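Local coordinates for Ras GTPase-activating-like protein IQGAP2 (Homo sapiens, PDB 5CJP) that probably binds the GTP-loaded form of a Rho-family GTPase such as Cdc42 through its GAP-related domain, as part of a larger signalling scaffold, at residues E[50-55]-E[102-107]; E[56-61]-E[323-328]; E[66-71]-E[95-100]; E[204-209]-E[310-315]. All blocks are in the same frame, centred on the assembly; numbering follows the deposited sequence.

Interaction 1: residues E[50-55]-E[102-107]; sequences TLYNYA and RGARGQ
The ring of Tyr-52 presents one face to the backbone of the 102-107 loop, where Gly-103 O sits 3.0 Å above the ring plane, over its centre. Nearest among the ring atoms is Tyr-52 CE1, 3.1 Å from Gly-103 O. With CG anti to the carbonyl carbon (chi1 -70°), the ring leans away from the last turn of its helix and out over this peptide. Beside it the chain turns, bringing Ala-104 CA to 3.6 Å from Tyr-52 CD1, while the methyl of Ala-104 stays more distant, with CB 4.5 Å from the same ring atom. The phenol oxygen has a weak hydrogen bond to Ser-99 O, so ring and hydroxyl both lie along the end of helix 92-102 and the loop that follows.

A second touch comes from Arg-105. Its chain bends at chi2 and chi3 and carries the guanidinium back to the helix, with NH1 2.8 Å from Tyr-52 O. The angle there is too poor for a hydrogen bond, and the placement of the group is uncertain; at most, a positive charge lies near the C-terminal end of a helix. At its edge the guanidinium meets the backbone of Asn-53, with NH1 3.8 Å from Asn-53 CA. The amide of Asn-53 itself is directed elsewhere, to an aromatic side chain on a chain of another protein. Here the C-terminus of helix 37-54 meets the turn leaving helix 92-102, a helix-end-to-loop contact of the mostly helical GAP-type fold at the margin of the GTP-bearing interface.

Interaction 2: residues E[56-61]-E[323-328]; sequences SNQREE and MDKYTD. With GTP (guanosine-5'-triphosphate), chain G.
The ring of Tyr-326 is held between two aliphatic groups: Arg-59 CB forms a CH-pi contact 4.0 Å from the ring centroid, 2° off the normal, and Lys-325 CG covers the opposite face. Separate apolar packing comes from Met-323, whose CE lies 4.0 Å from Arg-59 CA.

Hydrogen bonds gather on the tyrosine oxygen. Tyr-326 OH donates to Gln-58 OE1 at 2.8 Å, meeting a lone pair in the carbonyl plane; the amide stands 84° to the ring, at its edge. The same hydroxyl accepts from GTP N2 at 3.0 Å (164°) and from a water that also accepts from Arg-59 N. Lys-325 NZ bonds weakly to Gln-58 OE1, its stronger partner being an acidic side chain on a chain of another protein. A second water links Arg-59 NH1 to Tyr-326 O.

Ionic and ribose contacts form a further group. Arg-59 NE pairs with Glu-60 OE1 at 3.0 Å, on the syn lone pair, and the two side chains divide the ribose: Arg-59 NH2 gives to GTP O3' at 2.7 Å, while Glu-60 OE2 takes from GTP O2' at 2.7 Å. The salt bridge probably steadies both groups against the sugar. GTP is bonded to a chain of another protein as well.

Asn-57 starts helix 58-79 beside the ribose, and the short, weakly bonded helix 324-327 packs over the helix's first turn, with Phe-321 touching Gln-58 and Glu-61 alongside.

Interaction 3: residues E[66-71]-E[95-100]; sequences KLFKTA and KMVVSF
Phe-68 buries the most surface here, its ring reaching across from helix 66-71 between Val-97 and Met-96 of helix 95-100. The two segments run nearly antiparallel, their axes 151° apart and 11.1 Å from each other at closest approach, a separation that a large side chain has to span.

Over one face of the Phe-68 ring lies Val-97 CG2, 3.6 Å from the centroid and 13° off the normal, a well-centred CH-pi contact. In Val-97 this is the methyl beside the backbone N, anti to the carbonyl carbon; the other branch, CG1, points instead to Ile-205. Met-96 approaches differently. Its side chain crosses that of Phe-68 at about a right angle and meets the ring at its rim, CE lying near the ring plane and 3.2 Å from Phe-68 CE2. Extension through chi1 and chi2 followed by a bend at chi3 swings the methyl back to this edge. The same CE also grazes Leu-67, 4.5 Å from its CD1. Elsewhere on the rim, Phe-68 CE1 comes within 4.4 Å of Phe-100 CD2, a looser aromatic touch. Every one of these contacts is apolar, so shape and burial hold the pair together.

Around it the bundle closes in. Helix 200-216 supplies Ile-205 to both Phe-68 and Val-97; helix 25-34 brings Ala-29 and Phe-33 to Met-96, and helix 37-54 brings Met-44, Ile-48 and Leu-51. Thus the seam between helices 58-79 and 92-102 lies in the interior of this helical bundle.

Interaction 4: residues E[204-209]-E[310-315]; sequences YIAKVL and EACNVP
The Tyr-204 ring has Val-208 CG2, one helical turn on, over one face and offset toward the rim, while Pro-315 O approaches the ring obliquely, 4.0 Å from Tyr-204 CD1. This carbonyl follows an inverse gamma turn centred on Asn-313, through which the chain leaving helix 294-311 changes course and runs beside helix 200-216 of the mostly helical GAP-type fold. A weak bond from Val-314 N to Cys-312 O closes the turn.

Lys-207 has the largest share of the contact. Its chain is extended throughout, with CG anti to the backbone nitrogen (chi1 172°), and it stretches along the turn. CD passes Cys-312 O at 3.4 Å before NZ donates to Val-314 O. The modelled separation of Lys-207 NZ and Val-314 O, 2.5 Å, is improbably short, so its exact value is doubtful. NZ also forms a salt bridge with Glu-316 OE2, and the other oxygen of that carboxylate, OE1, accepts from Tyr-204 OH. Two residues of one helix face thus hold the acid just beyond Pro-315.

Beneath this polar layer Cys-312 lies against the helix backbone, SG 3.9 Å from Ala-206 O, and its CB meets Lys-207 CB at 4.1 Å. The carbonyls of Glu-310 and Ala-311 both receive the Arg-203 guanidinium, which ties the end of helix 294-311 to the same neighbour. Val-314 adds an apolar touch from one branch: its CG1, placed between the backbone N and the carbonyl carbon, rests 4.0 Å from Tyr-204 CA.

In the fold
Helix 58-79 is shared by interactions 2 and 3, with centres about 18 Å apart, and helix 37-54 of interaction 1 directly precedes it. Along the chain, interactions 1 and 2 cross, interaction 3 is nested within interaction 1, and interaction 4 lies inside the long loop closed by interaction 2. Interaction 3 touches interaction 1 through Leu-51 and Met-96, and interaction 4 through Phe-68 and Ile-205, with centres about 13 Å away in each case. Interaction 1 in turn touches interaction 2, Tyr-54 meeting Glu-60 and Ala-55 meeting Glu-61. A chain of contacts therefore runs from the helical core to the nucleotide-facing end, where residues distant in sequence join around GTP and a chain of another protein.

Interaction 1: residues E[50-55]-E[102-107]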
# COMPACT_ATOMS: atom_id res chain seq x y z
N THR E 50 7.97 12.15 4.25
CA THR E 50 6.82 12.90 4.69
C THR E 50 6.89 14.32 4.17
O THR E 50 5.88 14.87 3.73
CB THR E 50 6.75 12.92 6.20
OG1 THR E 50 6.69 11.56 6.65
CG2 THR E 50 5.52 13.67 6.68
N LEU E 51 8.08 14.91 4.22
CA LEU E 51 8.26 16.26 3.73
C LEU E 51 7.93 16.34 2.23
O LEU E 51 7.46 17.37 1.75
CB LEU E 51 9.69 16.72 3.99
CG LEU E 51 10.00 16.91 5.48
CD1 LEU E 51 11.46 17.30 5.64
CD2 LEU E 51 9.10 17.99 6.08
N TYR E 52 8.16 15.26 1.49
CA TYR E 52 7.86 15.27 0.06
C TYR E 52 6.39 15.60 -0.16
O TYR E 52 6.06 16.38 -1.04
CB TYR E 52 8.15 13.92 -0.61
CG TYR E 52 9.62 13.55 -0.75
CD1 TYR E 52 10.59 14.52 -0.99
CD2 TYR E 52 10.02 12.21 -0.68
CE1 TYR E 52 11.93 14.17 -1.16
CE2 TYR E 52 11.35 11.84 -0.85
CZ TYR E 52 12.30 12.82 -1.10
OH TYR E 52 13.61 12.46 -1.31
N ASN E 53 5.51 15.01 0.64
CA ASN E 53 4.08 15.27 0.51
C ASN E 53 3.73 16.60 1.18
O ASN E 53 2.94 17.38 0.67
CB ASN E 53 3.26 14.15 1.17
CG ASN E 53 1.78 14.46 1.21
OD1 ASN E 53 1.10 14.46 0.19
ND2 ASN E 53 1.28 14.75 2.41
N TYR E 54 4.35 16.85 2.33
CA TYR E 54 4.08 18.08 3.05
C TYR E 54 4.45 19.34 2.25
O TYR E 54 3.68 20.29 2.20
CB TYR E 54 4.81 18.07 4.39
CG TYR E 54 4.55 19.30 5.21
CD1 TYR E 54 3.36 19.44 5.92
CD2 TYR E 54 5.47 20.37 5.23
CE1 TYR E 54 3.09 20.61 6.63
CE2 TYR E 54 5.20 21.55 5.94
CZ TYR E 54 4.01 21.65 6.63
OH TYR E 54 3.75 22.78 7.35
N ALA E 55 5.61 19.35 1.61
CA ALA E 55 6.05 20.53 0.86
C ALA E 55 5.67 20.46 -0.59
O ALA E 55 6.33 21.06 -1.42
CB ALA E 55 7.55 20.72 0.97
N ARG E 102 16.67 15.88 -4.08
CA ARG E 102 16.88 14.80 -5.04
C ARG E 102 15.57 14.21 -5.52
O ARG E 102 15.35 14.03 -6.72
CB ARG E 102 17.73 13.68 -4.45
CG ARG E 102 19.21 13.85 -4.67
CD ARG E 102 20.03 12.74 -4.02
NE ARG E 102 21.44 13.04 -4.17
CZ ARG E 102 22.34 12.91 -3.20
NH1 ARG E 102 21.96 12.47 -1.99
NH2 ARG E 102 23.59 13.27 -3.41
N GLY E 103 14.69 13.89 -4.57
CA GLY E 103 13.44 13.28 -4.94
C GLY E 103 12.18 13.97 -4.48
O GLY E 103 11.24 13.30 -4.05
N ALA E 104 12.17 15.30 -4.57
CA ALA E 104 11.02 16.09 -4.18
C ALA E 104 9.85 15.85 -5.14
O ALA E 104 9.43 14.72 -5.33
CB ALA E 104 11.39 17.58 -4.15
N ARG E 105 9.36 16.91 -5.76
CA ARG E 105 8.23 16.83 -6.70
C ARG E 105 8.54 17.09 -8.16
O ARG E 105 7.70 16.85 -9.03
CB ARG E 105 7.17 17.80 -6.26
CG ARG E 105 6.34 17.28 -5.15
CD ARG E 105 5.53 16.16 -5.72
NE ARG E 105 4.14 16.29 -5.31
CZ ARG E 105 3.70 15.93 -4.11
NH1 ARG E 105 4.56 15.40 -3.24
NH2 ARG E 105 2.43 16.11 -3.79
N GLY E 106 9.72 17.63 -8.43
CA GLY E 106 10.12 17.88 -9.80
C GLY E 106 10.90 16.64 -10.19
O GLY E 106 11.50 16.58 -11.26
N GLN E 107 10.87 15.66 -9.30
CA GLN E 107 11.56 14.38 -9.44
C GLN E 107 12.63 14.31 -10.51
O GLN E 107 13.81 14.51 -10.22
CB GLN E 107 10.55 13.25 -9.66
CG GLN E 107 10.16 12.60 -8.36
CD GLN E 107 9.16 11.48 -8.53
OE1 GLN E 107 9.51 10.37 -8.93
NE2 GLN E 107 7.91 11.77 -8.22

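Interaction 2: residues E[56-61]-E[323-328]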
# COMPACT_ATOMS: atom_id res chain seq x y z
N SER E 56 4.60 19.75 -0.90
CA SER E 56 4.19 19.65 -2.29
C SER E 56 3.48 20.92 -2.77
O SER E 56 3.28 21.09 -3.96
CB SER E 56 3.31 18.42 -2.50
OG SER E 56 2.16 18.44 -1.67
N ASN E 57 3.10 21.80 -1.84
CA ASN E 57 2.46 23.06 -2.20
C ASN E 57 3.37 24.17 -1.73
O ASN E 57 4.02 24.03 -0.70
CB ASN E 57 1.08 23.14 -1.58
CG ASN E 57 0.12 22.16 -2.20
OD1 ASN E 57 -0.33 22.36 -3.32
ND2 ASN E 57 -0.18 21.09 -1.49
N GLN E 58 3.41 25.27 -2.47
CA GLN E 58 4.32 26.36 -2.14
C GLN E 58 4.33 26.95 -0.73
O GLN E 58 5.41 27.20 -0.19
CB GLN E 58 4.21 27.48 -3.19
CG GLN E 58 2.92 28.26 -3.19
CD GLN E 58 2.90 29.27 -4.33
OE1 GLN E 58 2.01 30.11 -4.42
NE2 GLN E 58 3.89 29.17 -5.22
N ARG E 59 3.16 27.16 -0.11
CA ARG E 59 3.16 27.72 1.25
C ARG E 59 3.99 26.84 2.20
O ARG E 59 4.80 27.34 2.99
CB ARG E 59 1.74 27.90 1.79
CG ARG E 59 1.72 28.39 3.23
CD ARG E 59 0.33 28.62 3.77
NE ARG E 59 -0.46 27.39 3.85
CZ ARG E 59 -1.72 27.35 4.27
NH1 ARG E 59 -2.31 28.48 4.65
NH2 ARG E 59 -2.40 26.20 4.29
N GLU E 60 3.81 25.52 2.11
CA GLU E 60 4.55 24.55 2.96
C GLU E 60 6.02 24.46 2.57
O GLU E 60 6.89 24.35 3.43
CB GLU E 60 3.91 23.15 2.86
CG GLU E 60 2.57 23.02 3.58
CD GLU E 60 1.56 24.07 3.15
OE1 GLU E 60 1.16 24.89 3.99
OE2 GLU E 60 1.17 24.06 1.97
N GLU E 61 6.31 24.49 1.28
CA GLU E 61 7.69 24.45 0.85
C GLU E 61 8.37 25.74 1.33
O GLU E 61 9.56 25.76 1.63
CB GLU E 61 7.78 24.33 -0.67
CG GLU E 61 9.22 24.41 -1.19
CD GLU E 61 9.32 24.15 -2.68
OE1 GLU E 61 8.38 24.49 -3.43
OE2 GLU E 61 10.37 23.61 -3.10
N MET E 323 4.30 35.14 -1.76
CA MET E 323 3.76 34.74 -0.47
C MET E 323 2.68 35.66 0.08
O MET E 323 1.94 35.26 0.99
CB MET E 323 4.89 34.57 0.55
CG MET E 323 5.79 33.34 0.28
SD MET E 323 4.87 31.74 0.08
CE MET E 323 4.21 31.59 1.73
N ASP E 324 2.57 36.86 -0.47
CA ASP E 324 1.57 37.81 -0.02
C ASP E 324 0.17 37.26 -0.24
O ASP E 324 -0.78 37.64 0.45
CB ASP E 324 1.73 39.16 -0.72
CG ASP E 324 2.87 39.98 -0.13
OD1 ASP E 324 2.89 40.16 1.11
OD2 ASP E 324 3.74 40.45 -0.90
N LYS E 325 0.04 36.33 -1.18
CA LYS E 325 -1.26 35.73 -1.46
C LYS E 325 -1.76 34.85 -0.31
O LYS E 325 -2.92 34.47 -0.30
CB LYS E 325 -1.20 34.88 -2.72
CG LYS E 325 -0.90 33.42 -2.44
CD LYS E 325 -0.66 32.63 -3.70
CE LYS E 325 0.75 32.87 -4.23
NZ LYS E 325 0.80 32.58 -5.68
N TYR E 326 -0.88 34.54 0.65
CA TYR E 326 -1.21 33.70 1.81
C TYR E 326 -1.23 34.49 3.13
O TYR E 326 -1.74 34.00 4.13
CB TYR E 326 -0.21 32.54 1.95
CG TYR E 326 -0.09 31.62 0.74
CD1 TYR E 326 -1.11 30.72 0.43
CD2 TYR E 326 1.04 31.65 -0.08
CE1 TYR E 326 -1.02 29.86 -0.68
CE2 TYR E 326 1.14 30.80 -1.19
CZ TYR E 326 0.10 29.91 -1.48
OH TYR E 326 0.16 29.08 -2.58
N THR E 327 -0.67 35.70 3.13
CA THR E 327 -0.63 36.54 4.34
C THR E 327 -1.84 37.45 4.39
O THR E 327 -2.40 37.70 5.46
CB THR E 327 0.64 37.43 4.39
OG1 THR E 327 0.93 37.92 3.07
CG2 THR E 327 1.83 36.64 4.92
N ASP E 328 -2.24 37.95 3.23
CA ASP E 328 -3.41 38.80 3.11
C ASP E 328 -4.54 37.79 2.93
O ASP E 328 -5.04 37.60 1.83
CB ASP E 328 -3.28 39.68 1.86
CG ASP E 328 -4.48 40.56 1.63
OD1 ASP E 328 -5.56 40.03 1.27
OD2 ASP E 328 -4.36 41.79 1.80
PG GTP G . -5.10 15.47 2.18
O1G GTP G . -5.72 14.19 1.42
O2G GTP G . -5.94 15.91 3.32
O3G GTP G . -3.62 15.04 2.66
O3B GTP G . -4.86 16.58 1.04
PB GTP G . -5.84 17.85 0.85
O1B GTP G . -6.42 17.76 -0.51
O2B GTP G . -6.75 17.93 2.01
O3A GTP G . -4.78 19.06 0.94
PA GTP G . -5.24 20.52 1.44
O1A GTP G . -6.61 20.78 0.94
O2A GTP G . -4.98 20.63 2.90
O5' GTP G . -4.20 21.47 0.67
C5' GTP G . -2.81 21.44 1.02
C4' GTP G . -2.16 22.78 0.69
O4' GTP G . -2.34 23.13 -0.69
C3' GTP G . -2.88 23.88 1.45
O3' GTP G . -2.39 23.91 2.79
C2' GTP G . -2.34 25.08 0.67
O2' GTP G . -0.97 25.32 1.03
C1' GTP G . -2.40 24.56 -0.77
N9 GTP G . -3.68 24.92 -1.42
C8 GTP G . -4.84 24.29 -1.30
N7 GTP G . -5.74 24.88 -2.08
C5 GTP G . -5.16 25.91 -2.70
C6 GTP G . -5.59 26.84 -3.62
O6 GTP G . -6.75 26.86 -4.03
N1 GTP G . -4.67 27.80 -4.08
C2 GTP G . -3.36 27.78 -3.60
N2 GTP G . -2.49 28.70 -4.01
N3 GTP G . -2.98 26.86 -2.72
C4 GTP G . -3.84 25.93 -2.27
O HOH W 1 -1.22 31.19 4.91
O HOH W 2 0.89 26.61 -1.14

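Interaction 3: residues E[66-71]-E[95-100]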
# COMPACT_ATOMS: atom_id res chain seq x y z
N LYS E 66 12.39 28.10 5.11
CA LYS E 66 12.76 28.95 6.23
C LYS E 66 13.34 28.10 7.33
O LYS E 66 14.21 28.54 8.08
CB LYS E 66 11.55 29.73 6.73
CG LYS E 66 10.92 30.56 5.63
CD LYS E 66 11.90 31.60 5.07
CE LYS E 66 12.25 32.65 6.12
NZ LYS E 66 12.91 33.83 5.51
N LEU E 67 12.87 26.86 7.43
CA LEU E 67 13.38 25.94 8.45
C LEU E 67 14.84 25.66 8.10
O LEU E 67 15.73 25.76 8.94
CB LEU E 67 12.57 24.65 8.44
CG LEU E 67 12.78 23.59 9.53
CD1 LEU E 67 13.43 22.39 8.94
CD2 LEU E 67 13.57 24.16 10.69
N PHE E 68 15.08 25.30 6.85
CA PHE E 68 16.44 25.02 6.37
C PHE E 68 17.35 26.21 6.63
O PHE E 68 18.46 26.05 7.17
CB PHE E 68 16.43 24.72 4.87
CG PHE E 68 15.95 23.35 4.54
CD1 PHE E 68 15.54 23.04 3.25
CD2 PHE E 68 15.92 22.35 5.52
CE1 PHE E 68 15.11 21.75 2.93
CE2 PHE E 68 15.50 21.06 5.21
CZ PHE E 68 15.10 20.75 3.91
N LYS E 69 16.87 27.39 6.25
CA LYS E 69 17.64 28.61 6.43
C LYS E 69 18.10 28.86 7.86
O LYS E 69 19.31 28.92 8.14
CB LYS E 69 16.84 29.82 5.95
CG LYS E 69 17.68 31.07 5.82
CD LYS E 69 16.87 32.32 5.61
CE LYS E 69 16.33 32.83 6.93
NZ LYS E 69 15.76 34.21 6.82
N THR E 70 17.16 29.01 8.77
CA THR E 70 17.52 29.29 10.15
C THR E 70 18.39 28.20 10.76
O THR E 70 19.26 28.50 11.58
CB THR E 70 16.28 29.46 11.01
OG1 THR E 70 15.76 28.18 11.36
CG2 THR E 70 15.21 30.23 10.25
N ALA E 71 18.17 26.95 10.37
CA ALA E 71 18.97 25.85 10.89
C ALA E 71 20.39 25.93 10.35
O ALA E 71 21.35 25.66 11.07
CB ALA E 71 18.33 24.49 10.53
N LYS E 95 22.50 17.63 4.86
CA LYS E 95 22.19 16.26 4.44
C LYS E 95 20.73 16.18 4.02
O LYS E 95 20.37 15.55 3.03
CB LYS E 95 22.45 15.30 5.60
CG LYS E 95 22.59 13.84 5.21
CD LYS E 95 22.92 13.00 6.42
CE LYS E 95 24.18 13.53 7.14
NZ LYS E 95 24.39 12.97 8.54
N MET E 96 19.87 16.85 4.78
CA MET E 96 18.45 16.84 4.50
C MET E 96 18.14 17.71 3.29
O MET E 96 17.31 17.36 2.44
CB MET E 96 17.67 17.32 5.72
CG MET E 96 16.17 17.27 5.55
SD MET E 96 15.37 17.34 7.15
CE MET E 96 14.26 18.56 6.83
N VAL E 97 18.82 18.85 3.21
CA VAL E 97 18.62 19.76 2.11
C VAL E 97 18.93 19.04 0.82
O VAL E 97 18.20 19.17 -0.15
CB VAL E 97 19.53 21.00 2.22
CG1 VAL E 97 19.66 21.69 0.85
CG2 VAL E 97 18.94 21.96 3.24
N VAL E 98 20.03 18.29 0.82
CA VAL E 98 20.43 17.55 -0.37
C VAL E 98 19.48 16.42 -0.75
O VAL E 98 19.12 16.31 -1.91
CB VAL E 98 21.85 16.96 -0.21
CG1 VAL E 98 22.14 15.95 -1.32
CG2 VAL E 98 22.86 18.09 -0.24
N SER E 99 19.08 15.60 0.21
CA SER E 99 18.16 14.49 -0.08
C SER E 99 16.82 15.00 -0.55
O SER E 99 16.30 14.55 -1.56
CB SER E 99 17.92 13.62 1.16
OG SER E 99 19.09 12.95 1.57
N PHE E 100 16.27 15.95 0.18
CA PHE E 100 14.97 16.48 -0.18
C PHE E 100 14.94 17.02 -1.59
O PHE E 100 13.93 16.92 -2.28
CB PHE E 100 14.55 17.58 0.79
CG PHE E 100 13.23 18.18 0.46
CD1 PHE E 100 12.05 17.48 0.72
CD2 PHE E 100 13.15 19.42 -0.20
CE1 PHE E 100 10.82 18.01 0.34
CE2 PHE E 100 11.92 19.95 -0.60
CZ PHE E 100 10.75 19.25 -0.33

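Interaction 4: residues E[204-209]-E[310-315]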
# COMPACT_ATOMS: atom_id res chain seq x y z
N TYR E 204 18.53 28.32 -3.58
CA TYR E 204 18.32 29.27 -2.50
C TYR E 204 19.17 28.96 -1.27
O TYR E 204 19.73 29.86 -0.66
CB TYR E 204 16.85 29.33 -2.14
CG TYR E 204 16.58 30.19 -0.93
CD1 TYR E 204 16.92 31.54 -0.93
CD2 TYR E 204 16.06 29.63 0.23
CE1 TYR E 204 16.74 32.33 0.21
CE2 TYR E 204 15.89 30.40 1.38
CZ TYR E 204 16.24 31.74 1.37
OH TYR E 204 16.09 32.48 2.52
N ILE E 205 19.26 27.69 -0.91
CA ILE E 205 20.05 27.34 0.25
C ILE E 205 21.54 27.58 -0.02
O ILE E 205 22.29 27.95 0.88
CB ILE E 205 19.80 25.88 0.67
CG1 ILE E 205 18.38 25.74 1.22
CG2 ILE E 205 20.80 25.45 1.72
CD1 ILE E 205 18.10 26.54 2.44
N ALA E 206 21.96 27.39 -1.27
CA ALA E 206 23.35 27.64 -1.63
C ALA E 206 23.57 29.13 -1.40
O ALA E 206 24.61 29.54 -0.89
CB ALA E 206 23.59 27.30 -3.09
N LYS E 207 22.58 29.93 -1.76
CA LYS E 207 22.66 31.37 -1.55
C LYS E 207 22.76 31.68 -0.06
O LYS E 207 23.65 32.39 0.37
CB LYS E 207 21.44 32.07 -2.14
CG LYS E 207 21.36 33.54 -1.80
CD LYS E 207 20.19 34.16 -2.53
CE LYS E 207 19.83 35.49 -1.95
NZ LYS E 207 18.71 36.05 -2.71
N VAL E 208 21.82 31.14 0.72
CA VAL E 208 21.84 31.34 2.16
C VAL E 208 23.18 30.91 2.73
O VAL E 208 23.79 31.62 3.52
CB VAL E 208 20.78 30.48 2.86
CG1 VAL E 208 21.12 30.34 4.35
CG2 VAL E 208 19.41 31.11 2.68
N LEU E 209 23.62 29.72 2.33
CA LEU E 209 24.88 29.18 2.78
C LEU E 209 26.02 30.16 2.53
O LEU E 209 26.74 30.54 3.46
CB LEU E 209 25.16 27.85 2.07
CG LEU E 209 26.56 27.25 2.19
CD1 LEU E 209 26.97 27.20 3.63
CD2 LEU E 209 26.58 25.86 1.57
N GLU E 310 26.61 31.79 -10.23
CA GLU E 310 25.28 32.07 -10.75
C GLU E 310 24.19 31.30 -10.00
O GLU E 310 23.06 31.76 -9.89
CB GLU E 310 25.21 31.74 -12.24
CG GLU E 310 25.06 32.95 -13.14
CD GLU E 310 23.73 33.66 -12.97
OE1 GLU E 310 22.68 33.07 -13.31
OE2 GLU E 310 23.73 34.82 -12.49
N ALA E 311 24.55 30.13 -9.49
CA ALA E 311 23.59 29.33 -8.74
C ALA E 311 22.92 30.16 -7.63
O ALA E 311 21.70 30.11 -7.47
CB ALA E 311 24.30 28.12 -8.14
N CYS E 312 23.71 30.92 -6.88
CA CYS E 312 23.21 31.75 -5.79
C CYS E 312 22.40 32.98 -6.26
O CYS E 312 21.76 33.68 -5.46
CB CYS E 312 24.39 32.22 -4.93
SG CYS E 312 25.58 30.93 -4.45
N ASN E 313 22.42 33.24 -7.57
CA ASN E 313 21.72 34.38 -8.15
C ASN E 313 20.22 34.12 -8.18
O ASN E 313 19.64 33.87 -9.25
CB ASN E 313 22.22 34.63 -9.57
CG ASN E 313 22.12 36.08 -9.99
OD1 ASN E 313 21.11 36.73 -9.75
ND2 ASN E 313 23.17 36.58 -10.62
N VAL E 314 19.56 34.21 -7.03
CA VAL E 314 18.14 33.93 -7.00
C VAL E 314 17.42 34.73 -5.91
O VAL E 314 18.03 35.08 -4.89
CB VAL E 314 17.95 32.39 -6.82
CG1 VAL E 314 17.91 32.00 -5.34
CG2 VAL E 314 16.74 31.94 -7.54
N PRO E 315 16.13 35.07 -6.13
CA PRO E 315 15.29 35.84 -5.19
C PRO E 315 15.06 35.15 -3.84
O PRO E 315 15.37 33.98 -3.67
CB PRO E 315 13.97 35.98 -5.94
CG PRO E 315 14.37 35.92 -7.37
CD PRO E 315 15.40 34.83 -7.39